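Porin protein associated with imipenem resistance (Acinetobacter baumannii, PDB 4FUV) forms an eight-stranded outer-membrane beta-barrel associated with imipenem resistance and probably with ornithine and imipenem transport. Local coordinates at residues A[20-25]-A[220-225]. Numbering follows the deposited sequence.
Sequences GARAEV and GVNFFW. With C8E ((hydroxyethyloxy)tri(ethyloxy)octane), chain F.
A21 pairs with F223 and A23 with V221, antiparallel hydrogen-bonded pairs that exemplify how a beta-barrel closes by joining its first strand to its last. Each pair exchanges two backbone bonds; the shortest, F223 N to A21 O at 2.7 Å, is also the straightest, at 167° at the hydrogen. Between them R22 meets N222 in a non-hydrogen-bonded pair, where R22 CA approaches V221 O at 3.1 Å in a CA-H...O contact.

R22 and N222 lie alongside one another on the buried face, their guanidinium and amide planes turned 59° apart, and N222 ND2 sits 3.2 Å from R22 CB. A single water accepts from both R22 NH1 and N222 ND2, tying the strands together. Extended from CG to NE, the R22 chain brings NE to E24 OE1 in a bent salt bridge (2.8 Å, 138°), with OE1 tilted from the guanidinium plane. E80 forms a salt bridge with NH1, the Y76 hydroxyl bonds NH2, and K218, Y76 and N49 hold E24 OE2.

The other face carries A21, A23, V221 and F223, with detergent beside A23, consistent with a membrane-facing surface. At the chain's end, W225 lays its six-membered ring over G20, whose CA stands 3.6 Å from the ring centroid in a CH-pi contact. P18 O accepts from the indole NE1.

Strand 29-37 pairs with 20-26 and strand 162-172 with 213-224, bordering the seam on both sides.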
ATOM      1  N   GLY A  20     -19.517  34.948  13.343  1.00 33.42           N
ATOM      2  CA  GLY A  20     -19.858  34.058  12.257  1.00 27.04           C
ATOM      3  C   GLY A  20     -20.285  32.679  12.689  1.00 29.93           C
ATOM      4  O   GLY A  20     -20.580  32.419  13.860  1.00 24.48           O
ATOM      5  N   ALA A  21     -20.313  31.784  11.715  1.00 23.79           N
ATOM      6  CA  ALA A  21     -20.784  30.431  11.930  1.00 23.74           C
ATOM      7  C   ALA A  21     -20.044  29.501  10.978  1.00 29.11           C
ATOM      8  O   ALA A  21     -19.426  29.938  10.004  1.00 32.40           O
ATOM      9  CB  ALA A  21     -22.285  30.350  11.709  1.00 24.87           C
ATOM     10  N   ARG A  22     -20.072  28.215  11.265  1.00 26.62           N
ATOM     11  CA  ARG A  22     -19.439  27.291  10.355  1.00 26.92           C
ATOM     12  C   ARG A  22     -20.251  26.017  10.245  1.00 29.05           C
ATOM     13  O   ARG A  22     -20.982  25.660  11.167  1.00 28.84           O
ATOM     14  CB  ARG A  22     -17.993  27.006  10.778  1.00 24.24           C
ATOM     15  CG  ARG A  22     -17.818  26.090  11.985  1.00 29.00           C
ATOM     16  CD  ARG A  22     -16.349  25.961  12.395  1.00 26.92           C
ATOM     17  NE  ARG A  22     -16.199  25.160  13.610  1.00 20.18           N
ATOM     18  CZ  ARG A  22     -15.229  25.306  14.512  1.00 23.45           C
ATOM     19  NH1 ARG A  22     -14.279  26.234  14.354  1.00 23.81           N
ATOM     20  NH2 ARG A  22     -15.204  24.510  15.581  1.00 20.70           N
ATOM     21  N   ALA A  23     -20.132  25.364   9.097  1.00 25.97           N
ATOM     22  CA  ALA A  23     -20.711  24.050   8.877  1.00 28.17           C
ATOM     23  C   ALA A  23     -19.564  23.072   8.756  1.00 32.73           C
ATOM     24  O   ALA A  23     -18.541  23.389   8.144  1.00 34.93           O
ATOM     25  CB  ALA A  23     -21.543  24.045   7.597  1.00 27.47           C
ATOM     26  N   GLU A  24     -19.729  21.880   9.326  1.00 28.12           N
ATOM     27  CA  GLU A  24     -18.634  20.934   9.370  1.00 31.41           C
ATOM     28  C   GLU A  24     -19.119  19.494   9.310  1.00 33.71           C
ATOM     29  O   GLU A  24     -20.252  19.178   9.685  1.00 41.03           O
ATOM     30  CB  GLU A  24     -17.785  21.161  10.630  1.00 24.75           C
ATOM     31  CG  GLU A  24     -18.501  20.822  11.954  1.00 24.90           C
ATOM     32  CD  GLU A  24     -18.009  21.670  13.132  1.00 28.11           C
ATOM     33  OE1 GLU A  24     -17.513  22.798  12.900  1.00 31.26           O
ATOM     34  OE2 GLU A  24     -18.107  21.211  14.285  1.00 27.28           O
ATOM     35  N   VAL A  25     -18.237  18.637   8.818  1.00 26.07           N
ATOM     36  CA  VAL A  25     -18.461  17.208   8.739  1.00 28.33           C
ATOM     37  C   VAL A  25     -17.169  16.532   9.196  1.00 35.35           C
ATOM     38  O   VAL A  25     -16.063  16.920   8.797  1.00 37.75           O
ATOM     39  CB  VAL A  25     -18.850  16.773   7.304  1.00 37.47           C
ATOM     40  CG1 VAL A  25     -17.820  17.257   6.273  1.00 37.88           C
ATOM     41  CG2 VAL A  25     -19.038  15.282   7.222  1.00 33.26           C
ATOM     42  N   GLY A 220     -14.723  21.697   7.007  1.00 26.90           N
ATOM     43  CA  GLY A 220     -15.903  22.533   6.895  1.00 27.70           C
ATOM     44  C   GLY A 220     -15.718  23.900   6.261  1.00 24.47           C
ATOM     45  O   GLY A 220     -14.664  24.235   5.704  1.00 34.10           O
ATOM     46  N   VAL A 221     -16.770  24.697   6.339  1.00 23.36           N
ATOM     47  CA  VAL A 221     -16.774  26.012   5.743  1.00 24.14           C
ATOM     48  C   VAL A 221     -17.127  27.040   6.802  1.00 30.85           C
ATOM     49  O   VAL A 221     -18.060  26.838   7.576  1.00 34.64           O
ATOM     50  CB  VAL A 221     -17.781  26.055   4.586  1.00 32.06           C
ATOM     51  CG1 VAL A 221     -17.760  27.414   3.894  1.00 29.93           C
ATOM     52  CG2 VAL A 221     -17.487  24.927   3.606  1.00 30.16           C
ATOM     53  N   ASN A 222     -16.361  28.130   6.847  1.00 28.04           N
ATOM     54  CA  ASN A 222     -16.602  29.230   7.762  1.00 29.14           C
ATOM     55  C   ASN A 222     -17.337  30.357   7.034  1.00 34.60           C
ATOM     56  O   ASN A 222     -17.017  30.684   5.887  1.00 36.75           O
ATOM     57  CB  ASN A 222     -15.284  29.770   8.330  1.00 31.35           C
ATOM     58  CG  ASN A 222     -14.522  28.730   9.154  1.00 43.88           C
ATOM     59  OD1 ASN A 222     -13.411  28.340   8.808  1.00 46.44           O
ATOM     60  ND2 ASN A 222     -15.118  28.293  10.252  1.00 46.62           N
ATOM     61  N   PHE A 223     -18.326  30.942   7.697  1.00 32.65           N
ATOM     62  CA  PHE A 223     -19.037  32.092   7.148  1.00 35.59           C
ATOM     63  C   PHE A 223     -18.906  33.260   8.111  1.00 36.27           C
ATOM     64  O   PHE A 223     -19.088  33.093   9.312  1.00 40.21           O
ATOM     65  CB  PHE A 223     -20.521  31.772   6.923  1.00 42.92           C
ATOM     66  CG  PHE A 223     -20.766  30.586   6.026  1.00 53.20           C
ATOM     67  CD1 PHE A 223     -20.818  30.738   4.645  1.00 58.79           C
ATOM     68  CD2 PHE A 223     -20.953  29.316   6.564  1.00 47.63           C
ATOM     69  CE1 PHE A 223     -21.044  29.649   3.819  1.00 57.93           C
ATOM     70  CE2 PHE A 223     -21.179  28.222   5.745  1.00 45.03           C
ATOM     71  CZ  PHE A 223     -21.224  28.382   4.374  1.00 55.19           C
ATOM     72  N   PHE A 224     -18.590  34.440   7.588  1.00 30.29           N
ATOM     73  CA  PHE A 224     -18.450  35.626   8.429  1.00 31.65           C
ATOM     74  C   PHE A 224     -19.354  36.749   7.954  1.00 38.97           C
ATOM     75  O   PHE A 224     -19.365  37.087   6.773  1.00 44.97           O
ATOM     76  CB  PHE A 224     -16.995  36.091   8.474  1.00 38.53           C
ATOM     77  CG  PHE A 224     -16.080  35.103   9.147  1.00 43.78           C
ATOM     78  CD1 PHE A 224     -16.043  35.007  10.529  1.00 46.80           C
ATOM     79  CD2 PHE A 224     -15.285  34.245   8.396  1.00 43.35           C
ATOM     80  CE1 PHE A 224     -15.215  34.086  11.152  1.00 47.97           C
ATOM     81  CE2 PHE A 224     -14.452  33.335   9.009  1.00 38.02           C
ATOM     82  CZ  PHE A 224     -14.416  33.253  10.389  1.00 43.80           C
ATOM     83  N   TRP A 225     -20.133  37.299   8.877  1.00 27.06           N
ATOM     84  CA  TRP A 225     -20.974  38.445   8.570  1.00 42.91           C
ATOM     85  C   TRP A 225     -20.331  39.747   9.036  1.00 49.00           C
ATOM     86  O   TRP A 225     -19.156  39.766   9.404  1.00 48.26           O
ATOM     87  CB  TRP A 225     -22.348  38.288   9.205  1.00 44.77           C
ATOM     88  CG  TRP A 225     -22.354  37.716  10.596  1.00 40.42           C
ATOM     89  CD1 TRP A 225     -21.944  38.339  11.750  1.00 36.65           C
ATOM     90  CD2 TRP A 225     -22.834  36.423  10.996  1.00 36.58           C
ATOM     91  NE1 TRP A 225     -22.136  37.509  12.829  1.00 41.55           N
ATOM     92  CE2 TRP A 225     -22.680  36.329  12.392  1.00 41.74           C
ATOM     93  CE3 TRP A 225     -23.380  35.342  10.294  1.00 31.17           C
ATOM     94  CZ2 TRP A 225     -23.047  35.187  13.108  1.00 34.89           C
ATOM     95  CZ3 TRP A 225     -23.747  34.220  11.004  1.00 32.18           C
ATOM     96  CH2 TRP A 225     -23.577  34.146  12.396  1.00 37.01           C
TER
HETATM   97  C4  C8E F 305     -11.778  21.963   2.420  1.00 59.79           C
HETATM   98  C5  C8E F 305     -12.955  21.735   3.359  1.00 54.81           C
HETATM   99  C6  C8E F 305     -14.260  22.220   2.733  1.00 57.49           C
HETATM  100  C7  C8E F 305     -15.418  21.303   3.113  1.00 54.52           C
HETATM  101  O9  C8E F 305     -19.686  20.949   5.462  1.00 60.58           O
HETATM  102  C10 C8E F 305     -21.018  20.733   5.046  1.00 69.69           C
HETATM  103  C11 C8E F 305     -21.709  19.767   6.008  1.00 76.79           C
HETATM  104  O12 C8E F 305     -22.584  20.441   6.895  1.00 78.58           O
HETATM  105  C13 C8E F 305     -23.664  19.628   7.303  1.00 72.65           C
HETATM  106  C14 C8E F 305     -24.849  20.494   7.711  1.00 71.94           C
HETATM  107  C16 C8E F 305     -26.540  19.450  10.819  1.00 57.38           C
HETATM  108  C17 C8E F 305     -26.710  19.527  12.333  1.00 60.42           C
HETATM  109  O18 C8E F 305     -27.819  18.746  12.721  1.00 69.78           O
HETATM  110  C19 C8E F 305     -27.643  17.378  12.436  1.00 65.86           C
HETATM  111  C20 C8E F 305     -28.757  16.573  13.098  1.00 67.87           C
HETATM  112  O21 C8E F 305     -29.340  15.733  12.128  1.00 67.59           O
HETATM  113  O   HOH W   1     -12.982  26.955  11.787  1.00 35.97           O